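Local coordinates for lipoprotein (Mycoplasma mycoides subsp. capri, PDB 7ADK) that probably acts as a surface-anchored peptidase of the trypsin-like PA clan, at residues B[267-272]-B[663-668]; B[633-638]-B[750-755]; B[258-263]-B[668-673]. All coordinates share one frame; numbering follows the deposited sequence.

Overall arrangement
From the N terminus, the long loop between helix 220-226 and strand 289-293 makes two of the contacts. Segment 258-263 waits more than 400 residues for 668-673, which closes interaction 3; segment 267-272 pairs with 663-668 in interaction 1, nested inside that loop, the two meeting at the shared Ser-668. Interaction 2 joins 633-638 to 750-755, and its path crosses both others. All tie loops together: the loop ahead of strand 289-293, those flanking helix 651-655, and the one leading from strand 737-747 to strand 761-765 of the mixed sheet. Pro-638 O to Ser-663 N and a weak hydrogen bond between Asn-667 OD1 and Tyr-633 OH link interactions 1 and 2; Asp-270 to Tyr-673 links 1 and 3.

Interaction 1 of 3, residues B[267-272]-B[663-668]; sequences SVVDSL and SLWINS
Val-269 and Ile-666 reach across the contact because of how their branches are set: Val-269 places CG2 trans to its own N (chi1 70°, counted to CG1), at the CE3-CZ3 border of the Trp-665 ring, while Ile-666 sends CG1 trans (chi1 174°) and leaves CG2 beside Val-268. The CB of Val-269 lies over the indole face, 4.2 Å from the centroid of the six-membered ring of Trp-665, and makes a CH-pi contact; CG2 separately touches CE3 at the rim. The carbonyl O of Val-268 also lies above this face. Val-268 CG1 and Ile-666 CG2 lie alongside each other 3.4 Å apart, and farther on the side chains of Leu-272 and Leu-664 cross at about a right angle, CD2 to CD2 3.8 Å. A backbone bond runs from Val-268 N to Ser-668 O at 3.2 Å, with an angle of 162° at the hydrogen. At one border Asp-270 bonds Tyr-673 and Ser-663 bonds Asp-643. Two irregular, buried loops are therefore joined mainly by aliphatic and indole packing, while the carboxylate of Asp-270 and the hydroxyl of Ser-663 find their polar partners on adjoining loops.

Interaction 2 of 3, residues B[633-638]-B[750-755]; sequences YIVGYP and RFYAPA
Tyr-633 and Tyr-752 form the centre of this contact, an edge-to-face aromatic pair buried where the loop after strand 737-747 runs toward strand 761-765 of the mixed sheet, in a chain that probably has the PA-clan peptidase fold. At the start of 750-755, Arg-750 brings its backbone close to the phenol end of Tyr-633, whereas its extended side chain leads away and gives NE to the carbonyl O of Lys-255. Phe-751 turns aside too; its CZ lies over one face of the Arg-750 guanidinium, toward the rim, 3.3 Å above the plane. Tyr-752 then swings its ring back toward 633-638, CG being trans to N (chi1 -154°). The edge of Tyr-633 meets its face with the centroids 4.6 Å apart and the planes at 59°, and Tyr-633 CD2 stands over the centre of the ring. On the opposite face, Pro-754 CD is also centred, 3.8 Å above the ring plane of Tyr-752, which is thus held between a tyrosine edge and a proline. Its phenol gives a hydrogen bond to the carbonyl O of Val-635, OH to O 2.8 Å, approaching from well above the carbonyl plane. This bond and the two covered faces together probably restrain the ring. Beyond Ala-753 the chain returns to 633-638 at Pro-754, whose CB meets Pro-638 CG at 3.9 Å, the two rings slanting across each other. Last, the carbonyl O of Ala-755 rests against Pro-638 CB, 3.2 Å away.

Interaction 3 of 3, residues B[258-263]-B[668-673]; sequences EGAEIG and SEYKFY
The backbones of 258-263 and 668-673 stay well apart, with the CA atoms of Glu-261 and Tyr-670 8.7 Å from each other, and 669-672 folds into a turn in which Phe-672 N bonds Glu-669 O at 3.3 Å. The distance is bridged by two side chains, Tyr-670 and Lys-671. Lys-671 is almost fully stretched beyond CG, and this length carries its ammonium group to Glu-258, where NZ is bound twice. It forms a salt bridge with Glu-258 OE1, 2.7 Å from NZ, which meets that oxygen nearly along the line of its C-O bond. It also donates to Glu-258 O at 3.2 Å, in the carbonyl plane and on a lone pair. Glu-258 makes this double grip possible by bending at chi2 (-53°), which folds its carboxylate back toward the lysine tip that its own carbonyl also holds. Tyr-670, with CG lying between N and the carbonyl carbon (chi1 67°), extends its phenol to a point three residues further along, at Glu-261. There its OH accepts the backbone N-H of Glu-261 at 3.2 Å, with a bond angle of 154°, while Glu-261 CB and Ala-260 CB rest beside the same oxygen. The carboxylate of Glu-261 has its own partner in Lys-264. The charge of Lys-671 probably offsets that of Glu-258. A second protein chain closes over this surface: its polar side chains bond Glu-258 O and Glu-669 OE1. The arrangement is that of a type I beta turn, whose two corner residues reach the neighbouring loop, Tyr-670 at the backbone N-H of Glu-261 and Lys-671 at both the carboxylate and the carbonyl of Glu-258.

Interaction 1 of 3, residues B[267-272]-B[663-668]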
ATOM      1  N   SER B 267       3.254  -1.481 -14.341  1.00 61.37           N
ATOM      2  CA  SER B 267       3.340  -2.796 -13.666  1.00 61.37           C
ATOM      3  C   SER B 267       2.669  -2.987 -12.284  1.00 61.37           C
ATOM      4  O   SER B 267       2.353  -2.048 -11.555  1.00 61.37           O
ATOM      5  CB  SER B 267       4.826  -3.148 -13.566  1.00 61.37           C
ATOM      6  OG  SER B 267       5.085  -4.284 -12.788  1.00 61.37           O
ATOM      7  N   VAL B 268       2.544  -4.253 -11.860  1.00 58.61           N
ATOM      8  CA  VAL B 268       2.498  -4.681 -10.445  1.00 58.61           C
ATOM      9  C   VAL B 268       3.723  -4.198  -9.638  1.00 58.61           C
ATOM     10  O   VAL B 268       4.628  -3.596 -10.205  1.00 58.61           O
ATOM     11  CB  VAL B 268       2.120  -6.181 -10.364  1.00 58.61           C
ATOM     12  CG1 VAL B 268       3.237  -7.121 -10.761  1.00 58.61           C
ATOM     13  CG2 VAL B 268       1.591  -6.631  -9.004  1.00 58.61           C
ATOM     14  N   VAL B 269       3.731  -4.369  -8.308  1.00 59.54           N
ATOM     15  CA  VAL B 269       4.540  -3.518  -7.414  1.00 59.54           C
ATOM     16  C   VAL B 269       5.247  -4.143  -6.199  1.00 59.54           C
ATOM     17  O   VAL B 269       6.226  -3.582  -5.729  1.00 59.54           O
ATOM     18  CB  VAL B 269       3.643  -2.387  -6.924  1.00 59.54           C
ATOM     19  CG1 VAL B 269       2.585  -2.898  -5.960  1.00 59.54           C
ATOM     20  CG2 VAL B 269       4.430  -1.317  -6.192  1.00 59.54           C
ATOM     21  N   ASP B 270       4.768  -5.240  -5.616  1.00 58.22           N
ATOM     22  CA  ASP B 270       5.367  -5.811  -4.389  1.00 58.22           C
ATOM     23  C   ASP B 270       5.561  -7.328  -4.528  1.00 58.22           C
ATOM     24  O   ASP B 270       5.935  -7.981  -3.569  1.00 58.22           O
ATOM     25  CB  ASP B 270       4.544  -5.485  -3.119  1.00 58.22           C
ATOM     26  CG  ASP B 270       4.344  -4.020  -2.674  1.00 58.22           C
ATOM     27  OD1 ASP B 270       5.314  -3.234  -2.647  1.00 58.22           O
ATOM     28  OD2 ASP B 270       3.208  -3.678  -2.262  1.00 58.22           O
ATOM     29  N   SER B 271       5.274  -7.894  -5.701  1.00 59.09           N
ATOM     30  CA  SER B 271       5.141  -9.331  -5.950  1.00 59.09           C
ATOM     31  C   SER B 271       6.225  -9.833  -6.903  1.00 59.09           C
ATOM     32  O   SER B 271       6.668  -9.084  -7.761  1.00 59.09           O
ATOM     33  CB  SER B 271       3.751  -9.617  -6.512  1.00 59.09           C
ATOM     34  OG  SER B 271       3.544 -11.006  -6.561  1.00 59.09           O
ATOM     35  N   LEU B 272       6.669 -11.082  -6.752  1.00 61.14           N
ATOM     36  CA  LEU B 272       7.670 -11.739  -7.607  1.00 61.14           C
ATOM     37  C   LEU B 272       7.024 -12.828  -8.471  1.00 61.14           C
ATOM     38  O   LEU B 272       6.507 -13.798  -7.937  1.00 61.14           O
ATOM     39  CB  LEU B 272       8.750 -12.409  -6.740  1.00 61.14           C
ATOM     40  CG  LEU B 272       9.450 -11.511  -5.719  1.00 61.14           C
ATOM     41  CD1 LEU B 272      10.464 -12.338  -4.935  1.00 61.14           C
ATOM     42  CD2 LEU B 272      10.115 -10.317  -6.383  1.00 61.14           C
ATOM     43  N   SER B 663       8.760   1.264  -3.094  1.00 54.48           N
ATOM     44  CA  SER B 663       8.115   0.038  -3.600  1.00 54.48           C
ATOM     45  C   SER B 663       9.092  -0.825  -4.414  1.00 54.48           C
ATOM     46  O   SER B 663      10.026  -0.283  -4.982  1.00 54.48           O
ATOM     47  CB  SER B 663       6.947   0.399  -4.513  1.00 54.48           C
ATOM     48  OG  SER B 663       6.031   1.264  -3.891  1.00 54.48           O
ATOM     49  N   LEU B 664       8.887  -2.141  -4.529  1.00 55.39           N
ATOM     50  CA  LEU B 664       9.672  -3.059  -5.378  1.00 55.39           C
ATOM     51  C   LEU B 664       9.007  -3.263  -6.751  1.00 55.39           C
ATOM     52  O   LEU B 664       8.479  -4.330  -7.052  1.00 55.39           O
ATOM     53  CB  LEU B 664       9.888  -4.381  -4.617  1.00 55.39           C
ATOM     54  CG  LEU B 664      10.746  -5.432  -5.362  1.00 55.39           C
ATOM     55  CD1 LEU B 664      12.231  -5.242  -5.127  1.00 55.39           C
ATOM     56  CD2 LEU B 664      10.382  -6.825  -4.886  1.00 55.39           C
ATOM     57  N   TRP B 665       8.998  -2.223  -7.585  1.00 54.79           N
ATOM     58  CA  TRP B 665       8.332  -2.232  -8.898  1.00 54.79           C
ATOM     59  C   TRP B 665       8.949  -3.254  -9.875  1.00 54.79           C
ATOM     60  O   TRP B 665      10.107  -3.638  -9.785  1.00 54.79           O
ATOM     61  CB  TRP B 665       8.275  -0.814  -9.483  1.00 54.79           C
ATOM     62  CG  TRP B 665       7.022  -0.416 -10.211  1.00 54.79           C
ATOM     63  CD1 TRP B 665       6.779  -0.569 -11.529  1.00 54.79           C
ATOM     64  CD2 TRP B 665       5.825   0.237  -9.682  1.00 54.79           C
ATOM     65  NE1 TRP B 665       5.531  -0.085 -11.833  1.00 54.79           N
ATOM     66  CE2 TRP B 665       4.882   0.385 -10.730  1.00 54.79           C
ATOM     67  CE3 TRP B 665       5.449   0.750  -8.429  1.00 54.79           C
ATOM     68  CZ2 TRP B 665       3.610   0.913 -10.538  1.00 54.79           C
ATOM     69  CZ3 TRP B 665       4.175   1.302  -8.221  1.00 54.79           C
ATOM     70  CH2 TRP B 665       3.246   1.357  -9.263  1.00 54.79           C
ATOM     71  N   ILE B 666       8.121  -3.738 -10.784  1.00 57.24           N
ATOM     72  CA  ILE B 666       8.306  -4.917 -11.635  1.00 57.24           C
ATOM     73  C   ILE B 666       7.866  -4.581 -13.063  1.00 57.24           C
ATOM     74  O   ILE B 666       7.737  -3.423 -13.423  1.00 57.24           O
ATOM     75  CB  ILE B 666       7.718  -6.180 -10.910  1.00 57.24           C
ATOM     76  CG1 ILE B 666       7.683  -7.524 -11.678  1.00 57.24           C
ATOM     77  CG2 ILE B 666       6.403  -5.967 -10.161  1.00 57.24           C
ATOM     78  CD1 ILE B 666       7.314  -8.749 -10.830  1.00 57.24           C
ATOM     79  N   ASN B 667       7.676  -5.589 -13.891  1.00 62.33           N
ATOM     80  CA  ASN B 667       7.265  -5.577 -15.282  1.00 62.33           C
ATOM     81  C   ASN B 667       6.307  -6.757 -15.443  1.00 62.33           C
ATOM     82  O   ASN B 667       6.754  -7.886 -15.671  1.00 62.33           O
ATOM     83  CB  ASN B 667       8.558  -5.755 -16.071  1.00 62.33           C
ATOM     84  CG  ASN B 667       8.364  -5.799 -17.560  1.00 62.33           C
ATOM     85  OD1 ASN B 667       7.554  -5.083 -18.123  1.00 62.33           O
ATOM     86  ND2 ASN B 667       9.154  -6.574 -18.266  1.00 62.33           N
ATOM     87  N   SER B 668       5.043  -6.577 -15.070  1.00 60.29           N
ATOM     88  CA  SER B 668       4.028  -7.639 -15.032  1.00 60.29           C
ATOM     89  C   SER B 668       2.604  -7.116 -14.931  1.00 60.29           C
ATOM     90  O   SER B 668       2.364  -5.989 -14.507  1.00 60.29           O
ATOM     91  CB  SER B 668       4.264  -8.572 -13.848  1.00 60.29           C
ATOM     92  OG  SER B 668       5.240  -9.506 -14.198  1.00 60.29           O
TER

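Interaction 2 of 3, residues B[633-638]-B[750-755]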
ATOM      1  N   TYR B 633      12.648  -6.700 -15.735  1.00 63.06           N
ATOM      2  CA  TYR B 633      13.003  -5.554 -14.923  1.00 63.06           C
ATOM      3  C   TYR B 633      12.280  -5.510 -13.567  1.00 63.06           C
ATOM      4  O   TYR B 633      11.575  -4.553 -13.278  1.00 63.06           O
ATOM      5  CB  TYR B 633      13.041  -4.221 -15.729  1.00 63.06           C
ATOM      6  CG  TYR B 633      12.124  -4.036 -16.904  1.00 63.06           C
ATOM      7  CD1 TYR B 633      12.477  -4.504 -18.173  1.00 63.06           C
ATOM      8  CD2 TYR B 633      10.931  -3.341 -16.734  1.00 63.06           C
ATOM      9  CE1 TYR B 633      11.590  -4.355 -19.254  1.00 63.06           C
ATOM     10  CE2 TYR B 633      10.007  -3.297 -17.781  1.00 63.06           C
ATOM     11  CZ  TYR B 633      10.306  -3.848 -19.035  1.00 63.06           C
ATOM     12  OH  TYR B 633       9.322  -4.018 -19.968  1.00 63.06           O
ATOM     13  N   ILE B 634      12.462  -6.535 -12.703  1.00 60.47           N
ATOM     14  CA  ILE B 634      12.359  -6.303 -11.238  1.00 60.47           C
ATOM     15  C   ILE B 634      13.619  -5.582 -10.873  1.00 60.47           C
ATOM     16  O   ILE B 634      14.614  -6.134 -10.435  1.00 60.47           O
ATOM     17  CB  ILE B 634      12.208  -7.499 -10.278  1.00 60.47           C
ATOM     18  CG1 ILE B 634      10.930  -8.240 -10.623  1.00 60.47           C
ATOM     19  CG2 ILE B 634      12.093  -6.997  -8.818  1.00 60.47           C
ATOM     20  CD1 ILE B 634      10.575  -9.344  -9.625  1.00 60.47           C
ATOM     21  N   VAL B 635      13.540  -4.316 -11.144  1.00 61.08           N
ATOM     22  CA  VAL B 635      14.554  -3.330 -10.905  1.00 61.08           C
ATOM     23  C   VAL B 635      13.818  -2.051 -10.661  1.00 61.08           C
ATOM     24  O   VAL B 635      12.639  -1.909 -10.989  1.00 61.08           O
ATOM     25  CB  VAL B 635      15.520  -3.161 -12.081  1.00 61.08           C
ATOM     26  CG1 VAL B 635      16.491  -4.326 -12.248  1.00 61.08           C
ATOM     27  CG2 VAL B 635      14.756  -3.050 -13.376  1.00 61.08           C
ATOM     28  N   GLY B 636      14.523  -1.101 -10.084  1.00 59.36           N
ATOM     29  CA  GLY B 636      13.913   0.152  -9.728  1.00 59.36           C
ATOM     30  C   GLY B 636      13.079   0.026  -8.473  1.00 59.36           C
ATOM     31  O   GLY B 636      12.280  -0.887  -8.284  1.00 59.36           O
ATOM     32  N   TYR B 637      13.246   1.026  -7.630  1.00 54.32           N
ATOM     33  CA  TYR B 637      12.386   1.268  -6.498  1.00 54.32           C
ATOM     34  C   TYR B 637      11.855   2.694  -6.636  1.00 54.32           C
ATOM     35  O   TYR B 637      12.564   3.645  -6.304  1.00 54.32           O
ATOM     36  CB  TYR B 637      13.163   1.011  -5.207  1.00 54.32           C
ATOM     37  CG  TYR B 637      13.771  -0.371  -5.057  1.00 54.32           C
ATOM     38  CD1 TYR B 637      15.023  -0.659  -5.632  1.00 54.32           C
ATOM     39  CD2 TYR B 637      13.165  -1.314  -4.214  1.00 54.32           C
ATOM     40  CE1 TYR B 637      15.694  -1.856  -5.325  1.00 54.32           C
ATOM     41  CE2 TYR B 637      13.838  -2.506  -3.897  1.00 54.32           C
ATOM     42  CZ  TYR B 637      15.113  -2.773  -4.432  1.00 54.32           C
ATOM     43  OH  TYR B 637      15.799  -3.872  -4.033  1.00 54.32           O
ATOM     44  N   PRO B 638      10.659   2.911  -7.185  1.00 54.82           N
ATOM     45  CA  PRO B 638      10.044   4.222  -7.143  1.00 54.82           C
ATOM     46  C   PRO B 638       9.635   4.566  -5.709  1.00 54.82           C
ATOM     47  O   PRO B 638       9.373   3.680  -4.899  1.00 54.82           O
ATOM     48  CB  PRO B 638       8.870   4.141  -8.104  1.00 54.82           C
ATOM     49  CG  PRO B 638       8.479   2.670  -8.083  1.00 54.82           C
ATOM     50  CD  PRO B 638       9.778   1.936  -7.793  1.00 54.82           C
ATOM     51  N   ARG B 750       7.310  -2.497 -22.194  1.00 65.25           N
ATOM     52  CA  ARG B 750       5.838  -2.591 -22.316  1.00 65.25           C
ATOM     53  C   ARG B 750       5.029  -2.029 -21.141  1.00 65.25           C
ATOM     54  O   ARG B 750       4.210  -1.140 -21.357  1.00 65.25           O
ATOM     55  CB  ARG B 750       5.446  -4.046 -22.608  1.00 65.25           C
ATOM     56  CG  ARG B 750       3.946  -4.277 -22.790  1.00 65.25           C
ATOM     57  CD  ARG B 750       3.658  -5.760 -22.996  1.00 65.25           C
ATOM     58  NE  ARG B 750       2.235  -6.002 -23.220  1.00 65.25           N
ATOM     59  CZ  ARG B 750       1.589  -7.141 -23.118  1.00 65.25           C
ATOM     60  NH1 ARG B 750       2.176  -8.270 -22.874  1.00 65.25           N
ATOM     61  NH2 ARG B 750       0.309  -7.162 -23.262  1.00 65.25           N
ATOM     62  N   PHE B 751       5.201  -2.582 -19.940  1.00 61.95           N
ATOM     63  CA  PHE B 751       4.377  -2.291 -18.762  1.00 61.95           C
ATOM     64  C   PHE B 751       5.200  -1.555 -17.701  1.00 61.95           C
ATOM     65  O   PHE B 751       5.399  -2.075 -16.611  1.00 61.95           O
ATOM     66  CB  PHE B 751       3.772  -3.600 -18.203  1.00 61.95           C
ATOM     67  CG  PHE B 751       2.651  -4.297 -18.965  1.00 61.95           C
ATOM     68  CD1 PHE B 751       1.662  -3.570 -19.657  1.00 61.95           C
ATOM     69  CD2 PHE B 751       2.524  -5.693 -18.851  1.00 61.95           C
ATOM     70  CE1 PHE B 751       0.562  -4.233 -20.222  1.00 61.95           C
ATOM     71  CE2 PHE B 751       1.430  -6.355 -19.427  1.00 61.95           C
ATOM     72  CZ  PHE B 751       0.437  -5.623 -20.096  1.00 61.95           C
ATOM     73  N   TYR B 752       5.736  -0.363 -17.981  1.00 56.86           N
ATOM     74  CA  TYR B 752       6.737   0.233 -17.083  1.00 56.86           C
ATOM     75  C   TYR B 752       6.804   1.759 -17.096  1.00 56.86           C
ATOM     76  O   TYR B 752       7.688   2.373 -17.694  1.00 56.86           O
ATOM     77  CB  TYR B 752       8.093  -0.395 -17.388  1.00 56.86           C
ATOM     78  CG  TYR B 752       9.102  -0.403 -16.251  1.00 56.86           C
ATOM     79  CD1 TYR B 752       8.814  -1.045 -15.034  1.00 56.86           C
ATOM     80  CD2 TYR B 752      10.350   0.203 -16.421  1.00 56.86           C
ATOM     81  CE1 TYR B 752       9.750  -1.036 -13.983  1.00 56.86           C
ATOM     82  CE2 TYR B 752      11.286   0.220 -15.379  1.00 56.86           C
ATOM     83  CZ  TYR B 752      10.985  -0.390 -14.154  1.00 56.86           C
ATOM     84  OH  TYR B 752      11.889  -0.306 -13.153  1.00 56.86           O
ATOM     85  N   ALA B 753       5.894   2.385 -16.355  1.00 56.04           N
ATOM     86  CA  ALA B 753       5.963   3.800 -16.022  1.00 56.04           C
ATOM     87  C   ALA B 753       5.994   4.038 -14.491  1.00 56.04           C
ATOM     88  O   ALA B 753       5.064   4.609 -13.925  1.00 56.04           O
ATOM     89  CB  ALA B 753       4.840   4.511 -16.771  1.00 56.04           C
ATOM     90  N   PRO B 754       7.043   3.582 -13.781  1.00 57.80           N
ATOM     91  CA  PRO B 754       7.230   3.818 -12.351  1.00 57.80           C
ATOM     92  C   PRO B 754       7.570   5.288 -12.048  1.00 57.80           C
ATOM     93  O   PRO B 754       8.712   5.736 -12.142  1.00 57.80           O
ATOM     94  CB  PRO B 754       8.354   2.870 -11.939  1.00 57.80           C
ATOM     95  CG  PRO B 754       9.189   2.748 -13.200  1.00 57.80           C
ATOM     96  CD  PRO B 754       8.121   2.743 -14.276  1.00 57.80           C
ATOM     97  N   ALA B 755       6.569   6.046 -11.631  1.00 64.17           N
ATOM     98  CA  ALA B 755       6.704   7.454 -11.282  1.00 64.17           C
ATOM     99  C   ALA B 755       7.646   7.707 -10.088  1.00 64.17           C
ATOM    100  O   ALA B 755       7.641   6.954  -9.118  1.00 64.17           O
ATOM    101  CB  ALA B 755       5.307   8.006 -11.004  1.00 64.17           C
TER

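Interaction 3 of 3, residues B[258-263]-B[668-673]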
ATOM      1  N   GLU B 258      -6.157  -6.190 -21.782  1.00 74.77           N
ATOM      2  CA  GLU B 258      -6.527  -6.721 -20.465  1.00 74.77           C
ATOM      3  C   GLU B 258      -8.026  -6.641 -20.170  1.00 74.77           C
ATOM      4  O   GLU B 258      -8.530  -7.422 -19.359  1.00 74.77           O
ATOM      5  CB  GLU B 258      -5.724  -5.987 -19.373  1.00 74.77           C
ATOM      6  CG  GLU B 258      -4.213  -6.262 -19.416  1.00 74.77           C
ATOM      7  CD  GLU B 258      -3.859  -7.756 -19.399  1.00 74.77           C
ATOM      8  OE1 GLU B 258      -4.610  -8.554 -18.794  1.00 74.77           O
ATOM      9  OE2 GLU B 258      -2.833  -8.153 -19.987  1.00 74.77           O
ATOM     10  N   GLY B 259      -8.741  -5.744 -20.854  1.00 73.89           N
ATOM     11  CA  GLY B 259     -10.204  -5.726 -20.923  1.00 73.89           C
ATOM     12  C   GLY B 259     -10.913  -5.164 -19.688  1.00 73.89           C
ATOM     13  O   GLY B 259     -12.098  -5.431 -19.501  1.00 73.89           O
ATOM     14  N   ALA B 260     -10.214  -4.408 -18.840  1.00 77.31           N
ATOM     15  CA  ALA B 260     -10.810  -3.734 -17.693  1.00 77.31           C
ATOM     16  C   ALA B 260     -10.053  -2.455 -17.294  1.00 77.31           C
ATOM     17  O   ALA B 260     -10.518  -1.356 -17.583  1.00 77.31           O
ATOM     18  CB  ALA B 260     -10.960  -4.729 -16.534  1.00 77.31           C
ATOM     19  N   GLU B 261      -8.903  -2.562 -16.622  1.00 74.26           N
ATOM     20  CA  GLU B 261      -8.278  -1.444 -15.893  1.00 74.26           C
ATOM     21  C   GLU B 261      -7.008  -0.910 -16.575  1.00 74.26           C
ATOM     22  O   GLU B 261      -5.921  -0.945 -16.017  1.00 74.26           O
ATOM     23  CB  GLU B 261      -8.102  -1.793 -14.401  1.00 74.26           C
ATOM     24  CG  GLU B 261      -9.448  -2.091 -13.715  1.00 74.26           C
ATOM     25  CD  GLU B 261      -9.350  -2.000 -12.184  1.00 74.26           C
ATOM     26  OE1 GLU B 261      -9.934  -1.074 -11.581  1.00 74.26           O
ATOM     27  OE2 GLU B 261      -8.655  -2.827 -11.551  1.00 74.26           O
ATOM     28  N   ILE B 262      -7.155  -0.382 -17.791  1.00 70.07           N
ATOM     29  CA  ILE B 262      -6.085   0.169 -18.652  1.00 70.07           C
ATOM     30  C   ILE B 262      -5.192   1.204 -17.934  1.00 70.07           C
ATOM     31  O   ILE B 262      -3.977   1.194 -18.105  1.00 70.07           O
ATOM     32  CB  ILE B 262      -6.750   0.717 -19.941  1.00 70.07           C
ATOM     33  CG1 ILE B 262      -7.087  -0.437 -20.911  1.00 70.07           C
ATOM     34  CG2 ILE B 262      -5.895   1.750 -20.672  1.00 70.07           C
ATOM     35  CD1 ILE B 262      -8.199  -0.112 -21.908  1.00 70.07           C
ATOM     36  N   GLY B 263      -5.743   2.037 -17.050  1.00 70.74           N
ATOM     37  CA  GLY B 263      -4.990   2.964 -16.192  1.00 70.74           C
ATOM     38  C   GLY B 263      -4.006   2.311 -15.209  1.00 70.74           C
ATOM     39  O   GLY B 263      -3.231   3.000 -14.562  1.00 70.74           O
ATOM     40  N   SER B 668       5.043  -6.577 -15.070  1.00 60.29           N
ATOM     41  CA  SER B 668       4.028  -7.639 -15.032  1.00 60.29           C
ATOM     42  C   SER B 668       2.604  -7.116 -14.931  1.00 60.29           C
ATOM     43  O   SER B 668       2.364  -5.989 -14.507  1.00 60.29           O
ATOM     44  CB  SER B 668       4.264  -8.572 -13.848  1.00 60.29           C
ATOM     45  OG  SER B 668       5.240  -9.506 -14.198  1.00 60.29           O
ATOM     46  N   GLU B 669       1.667  -8.004 -15.261  1.00 67.53           N
ATOM     47  CA  GLU B 669       0.225  -7.825 -15.124  1.00 67.53           C
ATOM     48  C   GLU B 669      -0.166  -7.322 -13.725  1.00 67.53           C
ATOM     49  O   GLU B 669       0.162  -7.939 -12.715  1.00 67.53           O
ATOM     50  CB  GLU B 669      -0.512  -9.157 -15.349  1.00 67.53           C
ATOM     51  CG  GLU B 669      -0.173  -9.946 -16.604  1.00 67.53           C
ATOM     52  CD  GLU B 669      -0.989 -11.246 -16.751  1.00 67.53           C
ATOM     53  OE1 GLU B 669      -1.981 -11.479 -16.041  1.00 67.53           O
ATOM     54  OE2 GLU B 669      -0.636 -12.062 -17.617  1.00 67.53           O
ATOM     55  N   TYR B 670      -0.980  -6.271 -13.644  1.00 65.94           N
ATOM     56  CA  TYR B 670      -1.544  -5.783 -12.385  1.00 65.94           C
ATOM     57  C   TYR B 670      -2.405  -6.837 -11.656  1.00 65.94           C
ATOM     58  O   TYR B 670      -2.715  -6.695 -10.473  1.00 65.94           O
ATOM     59  CB  TYR B 670      -2.337  -4.499 -12.675  1.00 65.94           C
ATOM     60  CG  TYR B 670      -3.596  -4.653 -13.505  1.00 65.94           C
ATOM     61  CD1 TYR B 670      -4.765  -5.143 -12.898  1.00 65.94           C
ATOM     62  CD2 TYR B 670      -3.614  -4.276 -14.858  1.00 65.94           C
ATOM     63  CE1 TYR B 670      -5.940  -5.285 -13.649  1.00 65.94           C
ATOM     64  CE2 TYR B 670      -4.794  -4.403 -15.611  1.00 65.94           C
ATOM     65  CZ  TYR B 670      -5.958  -4.917 -15.007  1.00 65.94           C
ATOM     66  OH  TYR B 670      -7.103  -5.068 -15.722  1.00 65.94           O
ATOM     67  N   LYS B 671      -2.793  -7.911 -12.349  1.00 66.12           N
ATOM     68  CA  LYS B 671      -3.619  -9.020 -11.861  1.00 66.12           C
ATOM     69  C   LYS B 671      -2.913  -9.942 -10.875  1.00 66.12           C
ATOM     70  O   LYS B 671      -3.591 -10.679 -10.173  1.00 66.12           O
ATOM     71  CB  LYS B 671      -4.137  -9.815 -13.071  1.00 66.12           C
ATOM     72  CG  LYS B 671      -5.116  -8.970 -13.899  1.00 66.12           C
ATOM     73  CD  LYS B 671      -5.571  -9.671 -15.177  1.00 66.12           C
ATOM     74  CE  LYS B 671      -6.543  -8.763 -15.937  1.00 66.12           C
ATOM     75  NZ  LYS B 671      -6.807  -9.248 -17.305  1.00 66.12           N
ATOM     76  N   PHE B 672      -1.589  -9.901 -10.766  1.00 63.69           N
ATOM     77  CA  PHE B 672      -0.817 -10.783  -9.886  1.00 63.69           C
ATOM     78  C   PHE B 672      -0.806 -10.383  -8.401  1.00 63.69           C
ATOM     79  O   PHE B 672      -0.363 -11.181  -7.583  1.00 63.69           O
ATOM     80  CB  PHE B 672       0.627 -10.855 -10.407  1.00 63.69           C
ATOM     81  CG  PHE B 672       0.894 -11.549 -11.735  1.00 63.69           C
ATOM     82  CD1 PHE B 672      -0.052 -12.389 -12.349  1.00 63.69           C
ATOM     83  CD2 PHE B 672       2.153 -11.378 -12.338  1.00 63.69           C
ATOM     84  CE1 PHE B 672       0.248 -13.015 -13.567  1.00 63.69           C
ATOM     85  CE2 PHE B 672       2.450 -11.994 -13.564  1.00 63.69           C
ATOM     86  CZ  PHE B 672       1.492 -12.804 -14.183  1.00 63.69           C
ATOM     87  N   TYR B 673      -1.277  -9.190  -8.015  1.00 61.58           N
ATOM     88  CA  TYR B 673      -0.808  -8.488  -6.809  1.00 61.58           C
ATOM     89  C   TYR B 673      -0.789  -9.266  -5.481  1.00 61.58           C
ATOM     90  O   TYR B 673       0.263  -9.384  -4.858  1.00 61.58           O
ATOM     91  CB  TYR B 673      -1.563  -7.161  -6.648  1.00 61.58           C
ATOM     92  CG  TYR B 673      -1.049  -6.321  -5.487  1.00 61.58           C
ATOM     93  CD1 TYR B 673       0.311  -5.982  -5.440  1.00 61.58           C
ATOM     94  CD2 TYR B 673      -1.893  -5.923  -4.433  1.00 61.58           C
ATOM     95  CE1 TYR B 673       0.835  -5.287  -4.346  1.00 61.58           C
ATOM     96  CE2 TYR B 673      -1.364  -5.226  -3.328  1.00 61.58           C
ATOM     97  CZ  TYR B 673       0.006  -4.906  -3.284  1.00 61.58           C
ATOM     98  OH  TYR B 673       0.532  -4.187  -2.259  1.00 61.58           O
TER